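Local coordinates for protein serine repeat antigen 5 (Plasmodium falciparum, PDB 6X42) that is a papain-family pseudoprotease of the malaria parasite, probably involved in the parasite's exit from red blood cells rather than in cutting proteins itself, at residues S53-S58 with Y80-Y85; Q104-Y109 with G143-N148; Y60-I65 with T74-L79. All coordinates share one frame; numbering follows the deposited sequence.

Contact 1 (S53-S58 with Y80-Y85)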
loop_
_atom_site.group_PDB
_atom_site.type_symbol
_atom_site.label_atom_id
_atom_site.label_comp_id
_atom_site.label_asym_id
_atom_site.label_seq_id
_atom_site.Cartn_x
_atom_site.Cartn_y
_atom_site.Cartn_z
ATOM N N SER A 53 8.287 2.872 -5.083
ATOM C CA SER A 53 6.909 2.618 -4.666
ATOM C C SER A 53 6.819 1.546 -3.588
ATOM O O SER A 53 5.900 1.584 -2.761
ATOM C CB SER A 53 6.023 2.233 -5.850
ATOM O OG SER A 53 6.336 0.936 -6.354
ATOM N N TRP A 54 7.733 0.572 -3.593
ATOM C CA TRP A 54 7.698 -0.461 -2.560
ATOM C C TRP A 54 7.751 0.170 -1.172
ATOM O O TRP A 54 7.123 -0.326 -0.229
ATOM C CB TRP A 54 8.831 -1.463 -2.768
ATOM C CG TRP A 54 10.232 -0.913 -2.653
ATOM C CD1 TRP A 54 10.895 -0.170 -3.583
ATOM C CD2 TRP A 54 11.120 -1.074 -1.556
ATOM N NE1 TRP A 54 12.154 0.133 -3.126
ATOM C CE2 TRP A 54 12.315 -0.410 -1.885
ATOM C CE3 TRP A 54 11.033 -1.730 -0.325
ATOM C CZ2 TRP A 54 13.418 -0.388 -1.037
ATOM C CZ3 TRP A 54 12.120 -1.689 0.523
ATOM C CH2 TRP A 54 13.297 -1.022 0.159
ATOM N N ILE A 55 8.499 1.267 -1.031
ATOM C CA ILE A 55 8.609 1.973 0.243
ATOM C C ILE A 55 7.337 2.762 0.538
ATOM O O ILE A 55 6.798 2.711 1.645
ATOM C CB ILE A 55 9.835 2.903 0.250
ATOM C CG1 ILE A 55 11.111 2.170 -0.122
ATOM C CG2 ILE A 55 9.968 3.542 1.639
ATOM C CD1 ILE A 55 12.346 3.097 -0.222
ATOM N N PHE A 56 6.853 3.534 -0.434
ATOM C CA PHE A 56 5.661 4.348 -0.209
ATOM C C PHE A 56 4.449 3.495 0.136
ATOM O O PHE A 56 3.705 3.808 1.070
ATOM C CB PHE A 56 5.403 5.265 -1.421
ATOM C CG PHE A 56 6.377 6.425 -1.489
ATOM C CD1 PHE A 56 7.567 6.320 -2.199
ATOM C CD2 PHE A 56 6.142 7.580 -0.784
ATOM C CE1 PHE A 56 8.491 7.350 -2.202
ATOM C CE2 PHE A 56 7.056 8.621 -0.796
ATOM C CZ PHE A 56 8.242 8.495 -1.504
ATOM N N ALA A 57 4.235 2.405 -0.600
ATOM C CA ALA A 57 3.053 1.587 -0.330
ATOM C C ALA A 57 3.179 0.841 0.999
ATOM O O ALA A 57 2.200 0.688 1.749
ATOM C CB ALA A 57 2.829 0.614 -1.478
ATOM N N SER A 58 4.380 0.354 1.303
ATOM C CA SER A 58 4.582 -0.370 2.550
ATOM C C SER A 58 4.444 0.560 3.743
ATOM O O SER A 58 3.813 0.208 4.748
ATOM C CB SER A 58 5.953 -1.044 2.561
ATOM O OG SER A 58 6.066 -2.081 1.605
ATOM N N TYR A 80 14.558 7.450 4.717
ATOM C CA TYR A 80 15.324 6.665 5.678
ATOM C C TYR A 80 15.323 5.192 5.297
ATOM O O TYR A 80 16.365 4.524 5.329
ATOM C CB TYR A 80 14.773 6.859 7.089
ATOM C CG TYR A 80 15.690 6.300 8.157
ATOM C CD1 TYR A 80 16.738 7.043 8.665
ATOM C CD2 TYR A 80 15.528 5.002 8.622
ATOM C CE1 TYR A 80 17.595 6.522 9.627
ATOM C CE2 TYR A 80 16.372 4.477 9.587
ATOM C CZ TYR A 80 17.409 5.233 10.079
ATOM O OH TYR A 80 18.267 4.711 11.036
ATOM N N VAL A 81 14.150 4.667 4.934
ATOM C CA VAL A 81 14.038 3.269 4.543
ATOM C C VAL A 81 14.816 3.002 3.263
ATOM O O VAL A 81 15.423 1.938 3.104
ATOM C CB VAL A 81 12.560 2.854 4.441
ATOM C CG1 VAL A 81 12.432 1.416 3.976
ATOM C CG2 VAL A 81 11.867 3.092 5.780
ATOM N N ALA A 82 14.808 3.946 2.322
ATOM C CA ALA A 82 15.563 3.747 1.093
ATOM C C ALA A 82 17.054 3.636 1.364
ATOM O O ALA A 82 17.754 2.868 0.704
ATOM C CB ALA A 82 15.342 4.929 0.151
ATOM N N ASN A 83 17.563 4.418 2.305
ATOM C CA ASN A 83 18.998 4.632 2.408
ATOM C C ASN A 83 19.670 3.813 3.492
ATOM O O ASN A 83 20.898 3.745 3.505
ATOM C CB ASN A 83 19.281 6.121 2.621
ATOM C CG ASN A 83 18.939 6.931 1.391
ATOM O OD1 ASN A 83 18.750 6.371 0.301
ATOM N ND2 ASN A 83 18.881 8.249 1.536
ATOM N N CYS A 84 18.913 3.203 4.386
ATOM C CA CYS A 84 19.456 2.507 5.549
ATOM C C CYS A 84 19.195 1.015 5.374
ATOM O O CYS A 84 18.045 0.565 5.447
ATOM C CB CYS A 84 18.813 3.051 6.820
ATOM S SG CYS A 84 19.106 4.824 6.989
ATOM N N TYR A 85 20.257 0.253 5.137
ATOM C CA TYR A 85 20.153 -1.183 4.931
ATOM C C TYR A 85 21.500 -1.824 5.245
ATOM O O TYR A 85 22.546 -1.176 5.172
ATOM C CB TYR A 85 19.713 -1.494 3.496
ATOM C CG TYR A 85 20.613 -0.912 2.423
ATOM C CD1 TYR A 85 21.762 -1.583 2.021
ATOM C CD2 TYR A 85 20.308 0.301 1.808
ATOM C CE1 TYR A 85 22.588 -1.081 1.046
ATOM C CE2 TYR A 85 21.130 0.819 0.820
ATOM C CZ TYR A 85 22.272 0.116 0.442
ATOM O OH TYR A 85 23.122 0.598 -0.530
#
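I55 reaches from helix 53-68 to V81 and A82 on helix 78-83, and its two branches divide the work. Start at CB: with chi1 at -53°, CG2 lies anti to the backbone N, and this methyl settles beside the isopropyl group of V81, 3.9 Å from V81 CB and nearly as close to V81 CG1. I55 and V81 pass alongside one another, running opposite ways, rather than meeting head-on. The other branch begins at CG1, which sits 3.3 Å above the plane of the W54 indole and over its centre, a methylene laid on the face of its own neighbour in sequence. Chi2 at 176° then carries CD1 straight on to A82, where I55 CD1 lies 3.5 Å from A82 CB and just as near A82 CA, a snug carbon-carbon contact made to both the methyl and the backbone of that residue. The W54 ring itself stops short of the second helix, W54 CH2 being 4.6 Å from V81 CG1. One turn further on, the S58 hydroxyl folds back on the helix, S58 OG donating to W54 O at 2.7 Å; that carbonyl also takes the backbone N-H of S58. F102 of helix 99-109 packs on both V81 and S58. This is the start of the long central helix of a papain-like protease, with S53 standing where active members of the family carry their nucleophilic cysteine, next to H219.

Contact 2 (Q104-Y109 with G143-N148)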
loop_
_atom_site.group_PDB
_atom_site.type_symbol
_atom_site.label_atom_id
_atom_site.label_comp_id
_atom_site.label_asym_id
_atom_site.label_seq_id
_atom_site.Cartn_x
_atom_site.Cartn_y
_atom_site.Cartn_z
ATOM N N GLN A 104 12.329 -6.283 6.690
ATOM C CA GLN A 104 13.672 -6.618 7.151
ATOM C C GLN A 104 14.426 -5.381 7.608
ATOM O O GLN A 104 15.191 -5.435 8.576
ATOM C CB GLN A 104 14.437 -7.302 6.026
ATOM C CG GLN A 104 15.688 -8.000 6.518
ATOM C CD GLN A 104 15.366 -9.182 7.449
ATOM O OE1 GLN A 104 14.475 -9.987 7.165
ATOM N NE2 GLN A 104 16.073 -9.269 8.565
ATOM N N ILE A 105 14.235 -4.258 6.918
ATOM C CA ILE A 105 14.894 -3.020 7.310
ATOM C C ILE A 105 14.399 -2.558 8.672
ATOM O O ILE A 105 15.199 -2.156 9.532
ATOM C CB ILE A 105 14.677 -1.958 6.215
ATOM C CG1 ILE A 105 15.465 -2.359 4.969
ATOM C CG2 ILE A 105 15.060 -0.568 6.717
ATOM C CD1 ILE A 105 14.963 -1.735 3.724
ATOM N N ILE A 106 13.085 -2.633 8.903
ATOM C CA ILE A 106 12.549 -2.351 10.237
ATOM C C ILE A 106 13.170 -3.268 11.283
ATOM O O ILE A 106 13.522 -2.828 12.378
ATOM C CB ILE A 106 11.016 -2.482 10.255
ATOM C CG1 ILE A 106 10.397 -1.395 9.414
ATOM C CG2 ILE A 106 10.498 -2.422 11.704
ATOM C CD1 ILE A 106 8.899 -1.520 9.344
ATOM N N GLU A 107 13.239 -4.570 10.996
ATOM C CA GLU A 107 13.817 -5.490 11.978
ATOM C C GLU A 107 15.262 -5.125 12.280
ATOM O O GLU A 107 15.707 -5.200 13.433
ATOM C CB GLU A 107 13.762 -6.921 11.447
ATOM C CG GLU A 107 12.370 -7.408 11.050
ATOM C CD GLU A 107 11.663 -8.181 12.144
ATOM O OE1 GLU A 107 12.143 -8.165 13.289
ATOM O OE2 GLU A 107 10.636 -8.819 11.846
ATOM N N ASP A 108 16.020 -4.747 11.248
ATOM C CA ASP A 108 17.449 -4.516 11.413
ATOM C C ASP A 108 17.744 -3.190 12.106
ATOM O O ASP A 108 18.754 -3.079 12.811
ATOM C CB ASP A 108 18.149 -4.532 10.046
ATOM C CG ASP A 108 18.180 -5.918 9.410
ATOM O OD1 ASP A 108 18.425 -6.017 8.188
ATOM O OD2 ASP A 108 17.961 -6.915 10.132
ATOM N N TYR A 109 16.900 -2.178 11.909
ATOM C CA TYR A 109 17.176 -0.837 12.414
ATOM C C TYR A 109 16.318 -0.436 13.607
ATOM O O TYR A 109 16.780 0.343 14.441
ATOM C CB TYR A 109 17.053 0.197 11.278
ATOM C CG TYR A 109 18.243 0.127 10.340
ATOM C CD1 TYR A 109 18.325 -0.855 9.354
ATOM C CD2 TYR A 109 19.322 1.002 10.487
ATOM C CE1 TYR A 109 19.426 -0.945 8.528
ATOM C CE2 TYR A 109 20.423 0.923 9.658
ATOM C CZ TYR A 109 20.470 -0.056 8.691
ATOM O OH TYR A 109 21.563 -0.143 7.869
ATOM N N GLY A 143 6.403 -0.887 18.498
ATOM C CA GLY A 143 5.936 -1.776 17.460
ATOM C C GLY A 143 6.718 -3.076 17.462
ATOM O O GLY A 143 7.886 -3.124 17.849
ATOM N N LYS A 144 6.041 -4.143 17.044
ATOM C CA LYS A 144 6.654 -5.450 16.881
ATOM C C LYS A 144 6.057 -6.114 15.651
ATOM O O LYS A 144 4.835 -6.140 15.488
ATOM C CB LYS A 144 6.382 -6.329 18.105
ATOM C CG LYS A 144 7.066 -7.684 18.057
ATOM N N ILE A 145 6.915 -6.634 14.786
ATOM C CA ILE A 145 6.465 -7.487 13.695
ATOM C C ILE A 145 6.248 -8.873 14.281
ATOM O O ILE A 145 7.122 -9.411 14.971
ATOM C CB ILE A 145 7.511 -7.519 12.570
ATOM C CG1 ILE A 145 7.594 -6.167 11.869
ATOM C CG2 ILE A 145 7.170 -8.636 11.537
ATOM C CD1 ILE A 145 8.796 -6.071 10.929
ATOM N N LEU A 146 5.089 -9.457 13.998
ATOM C CA LEU A 146 4.725 -10.745 14.566
ATOM C C LEU A 146 5.327 -11.889 13.762
ATOM O O LEU A 146 5.224 -11.924 12.529
ATOM C CB LEU A 146 3.206 -10.878 14.619
ATOM C CG LEU A 146 2.559 -9.933 15.629
ATOM C CD1 LEU A 146 1.067 -9.939 15.435
ATOM C CD2 LEU A 146 2.919 -10.331 17.050
ATOM N N HIS A 147 5.942 -12.841 14.476
ATOM C CA HIS A 147 6.450 -14.077 13.883
ATOM C C HIS A 147 5.901 -15.278 14.629
ATOM O O HIS A 147 6.571 -16.304 14.769
ATOM C CB HIS A 147 7.972 -14.101 13.861
ATOM C CG HIS A 147 8.553 -12.965 13.098
ATOM N ND1 HIS A 147 8.457 -12.867 11.727
ATOM C CD2 HIS A 147 9.197 -11.854 13.513
ATOM C CE1 HIS A 147 9.047 -11.755 11.329
ATOM N NE2 HIS A 147 9.515 -11.129 12.394
ATOM N N ASN A 148 4.683 -15.140 15.130
ATOM C CA ASN A 148 4.074 -16.191 15.921
ATOM C C ASN A 148 3.759 -17.374 15.030
ATOM O O ASN A 148 3.356 -17.213 13.874
ATOM C CB ASN A 148 2.795 -15.671 16.563
ATOM C CG ASN A 148 3.065 -14.591 17.583
ATOM O OD1 ASN A 148 4.063 -14.638 18.306
ATOM N ND2 ASN A 148 2.181 -13.606 17.648
#
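E107 and I145 touch where an exposed bond meets a buried apolar patch. On the tight side, I145 turns its CD1 into the helix, 4.1 Å from I106 CG2 and 3.8 Å from E107 CG, and W140 and L112 close around I106. The bend of the glutamate chain at chi2 (-95°) sets its carboxylate alongside I145: E107 OE2 lies 3.4 Å from I145 CD1 and about as near to I145 CB and CG2. The same oxygen is then taken by the ring of H147 arriving from the opposite direction. H147 NE2 donates to E107 OE2 over a short 2.6 Å, with an N-H...O angle of 160°. The oxygen is met on its syn side, though 25° out of the carboxylate plane, while it sits almost exactly in the plane of the imidazole. Across that ring, ND1 bonds to the carbonyl of G157; with both nitrogens bonded to oxygens, H147 may well be protonated and the bond partly a charge pair. This end faces solvent, and farther out the exposed Q104 amide reaches D108 by no more than a weak bond. Inward, I105 faces W54 and V81 on helices 53-68 and 78-83, while K144 and L146 hydrogen-bond through their backbones to D280 and N278, fastening strand 144-145 antiparallel to strand 273-280 beside helix 99-109.

Contact 3 (Y60-I65 with T74-L79)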
loop_
_atom_site.group_PDB
_atom_site.type_symbol
_atom_site.label_atom_id
_atom_site.label_comp_id
_atom_site.label_asym_id
_atom_site.label_seq_id
_atom_site.Cartn_x
_atom_site.Cartn_y
_atom_site.Cartn_z
ATOM N N TYR A 60 2.794 3.401 3.866
ATOM C CA TYR A 60 1.412 3.848 3.991
ATOM C C TYR A 60 0.561 2.806 4.711
ATOM O O TYR A 60 -0.302 3.147 5.513
ATOM C CB TYR A 60 0.823 4.174 2.629
ATOM C CG TYR A 60 -0.629 4.579 2.670
ATOM C CD1 TYR A 60 -1.016 5.883 3.001
ATOM C CD2 TYR A 60 -1.628 3.647 2.427
ATOM C CE1 TYR A 60 -2.353 6.255 3.016
ATOM C CE2 TYR A 60 -2.956 4.003 2.441
ATOM C CZ TYR A 60 -3.325 5.301 2.738
ATOM O OH TYR A 60 -4.670 5.614 2.715
ATOM N N HIS A 61 0.806 1.524 4.438
ATOM C CA HIS A 61 0.106 0.457 5.147
ATOM C C HIS A 61 0.359 0.540 6.653
ATOM O O HIS A 61 -0.577 0.401 7.442
ATOM C CB HIS A 61 0.514 -0.882 4.524
ATOM C CG HIS A 61 -0.193 -2.086 5.075
ATOM N ND1 HIS A 61 -1.562 -2.219 5.116
ATOM C CD2 HIS A 61 0.302 -3.252 5.552
ATOM C CE1 HIS A 61 -1.870 -3.402 5.633
ATOM N NE2 HIS A 61 -0.757 -4.060 5.878
ATOM N N LEU A 62 1.601 0.809 7.072
ATOM C CA LEU A 62 1.864 1.039 8.490
ATOM C C LEU A 62 1.204 2.322 8.990
ATOM O O LEU A 62 0.722 2.365 10.133
ATOM C CB LEU A 62 3.364 1.073 8.770
ATOM C CG LEU A 62 4.138 -0.226 8.719
ATOM C CD1 LEU A 62 5.581 0.028 9.156
ATOM C CD2 LEU A 62 3.486 -1.272 9.631
ATOM N N GLU A 63 1.188 3.381 8.169
ATOM C CA GLU A 63 0.515 4.626 8.566
ATOM C C GLU A 63 -0.987 4.403 8.798
ATOM O O GLU A 63 -1.558 4.942 9.756
ATOM C CB GLU A 63 0.754 5.737 7.534
ATOM C CG GLU A 63 2.222 6.191 7.498
ATOM C CD GLU A 63 2.641 6.881 6.200
ATOM O OE1 GLU A 63 1.792 7.023 5.281
ATOM O OE2 GLU A 63 3.831 7.289 6.103
ATOM N N THR A 64 -1.653 3.599 7.955
ATOM C CA THR A 64 -3.083 3.371 8.192
ATOM C C THR A 64 -3.295 2.480 9.406
ATOM O O THR A 64 -4.255 2.677 10.153
ATOM C CB THR A 64 -3.844 2.853 6.957
ATOM O OG1 THR A 64 -3.466 1.509 6.611
ATOM C CG2 THR A 64 -3.631 3.751 5.739
ATOM N N ILE A 65 -2.417 1.488 9.610
ATOM C CA ILE A 65 -2.513 0.672 10.812
ATOM C C ILE A 65 -2.388 1.555 12.046
ATOM O O ILE A 65 -3.149 1.403 13.011
ATOM C CB ILE A 65 -1.460 -0.454 10.794
ATOM C CG1 ILE A 65 -1.827 -1.525 9.762
ATOM C CG2 ILE A 65 -1.296 -1.037 12.188
ATOM C CD1 ILE A 65 -0.713 -2.493 9.410
ATOM N N THR A 74 0.961 10.752 11.155
ATOM C CA THR A 74 2.332 11.219 10.969
ATOM C C THR A 74 3.011 10.366 9.912
ATOM O O THR A 74 3.000 9.139 10.001
ATOM C CB THR A 74 3.107 11.093 12.284
ATOM O OG1 THR A 74 2.374 11.702 13.343
ATOM C CG2 THR A 74 4.458 11.749 12.150
ATOM N N LYS A 75 3.608 11.012 8.924
ATOM C CA LYS A 75 4.237 10.278 7.837
ATOM C C LYS A 75 5.575 9.685 8.245
ATOM O O LYS A 75 6.394 10.339 8.899
ATOM C CB LYS A 75 4.454 11.189 6.633
ATOM C CG LYS A 75 3.176 11.680 6.016
ATOM C CD LYS A 75 2.285 10.543 5.580
ATOM C CE LYS A 75 1.186 11.006 4.648
ATOM N NZ LYS A 75 1.720 11.669 3.443
ATOM N N ILE A 76 5.821 8.453 7.773
ATOM C CA ILE A 76 7.118 7.785 7.889
ATOM C C ILE A 76 8.082 8.330 6.837
ATOM O O ILE A 76 7.682 8.625 5.714
ATOM C CB ILE A 76 6.913 6.268 7.712
ATOM C CG1 ILE A 76 6.091 5.701 8.875
ATOM C CG2 ILE A 76 8.243 5.531 7.559
ATOM C CD1 ILE A 76 5.492 4.307 8.644
ATOM N N SER A 77 9.372 8.437 7.186
ATOM C CA SER A 77 10.384 8.862 6.222
ATOM C C SER A 77 10.668 7.737 5.234
ATOM O O SER A 77 11.381 6.781 5.550
ATOM C CB SER A 77 11.656 9.239 6.979
ATOM O OG SER A 77 12.743 9.436 6.089
ATOM N N ALA A 78 10.171 7.866 4.004
ATOM C CA ALA A 78 10.533 6.908 2.967
ATOM C C ALA A 78 12.031 6.940 2.699
ATOM O O ALA A 78 12.636 5.917 2.366
ATOM C CB ALA A 78 9.794 7.217 1.669
ATOM N N LEU A 79 12.639 8.125 2.790
ATOM C CA LEU A 79 14.060 8.257 2.458
ATOM C C LEU A 79 14.941 7.488 3.437
ATOM O O LEU A 79 15.954 6.898 3.040
ATOM C CB LEU A 79 14.439 9.734 2.409
ATOM C CG LEU A 79 15.782 10.057 1.749
ATOM C CD1 LEU A 79 15.764 9.675 0.274
ATOM C CD2 LEU A 79 16.124 11.542 1.924
#
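CG of E63 stands anti to the carbonyl carbon and the chain beyond it runs extended, chi2 at 158°, which stretches the carboxylate from helix 53-68 to the backbone of K75 and I76. There E63 OE2 accepts the N-H of I76 at 2.8 Å, a nearly straight bond (166° at the hydrogen) that uses the anti side of the oxygen and comes in 23° from the carboxylate plane. K59, one turn back, makes a salt bridge to the same OE2 and also donates to the carbonyl of I76, so this buried acid has a counter-charge and both polar ends of I76 are tied to the helix. The segment held this way is the extended approach to helix 78-83 in the papain-like fold; S77 is its N-cap, with OG bonded to the N of Y80. K75 crosses E63 at about a right angle: its aliphatic part lies against the carboxylate, K75 CD 3.6 Å from E63 OE1. Its amine goes elsewhere, to a salt bridge with E45 and to the carbonyl of Q43, staying 5.0 Å (NZ to OE1) from E63. On the apolar side I76 CD1 packs 3.9 Å from L62 CB and equally close to E63 CG.

How the contacts relate
Contacts 1 and 3 share helices 53-68 and 78-83, with centres about 10 Å apart; contact 3 is nested within the chain loop that contact 1 closes, and A78 packs on I55 and F56 between them. Contact 2 follows in series, its centre about 14 Å from contact 1 and 15 Å from contact 3. It uses the next helix, 99-109, whose I106 CD1 lies 3.7 Å from L62 CD1 and whose I105 leans on C84. In the papain-like fold, contacts 1 and 3 thus join helix 78-83 and its lead-in to helix 53-68; helix 99-109 packs against both helices, and contact 2 ties it to strand 144-145 at the edge of the sheet.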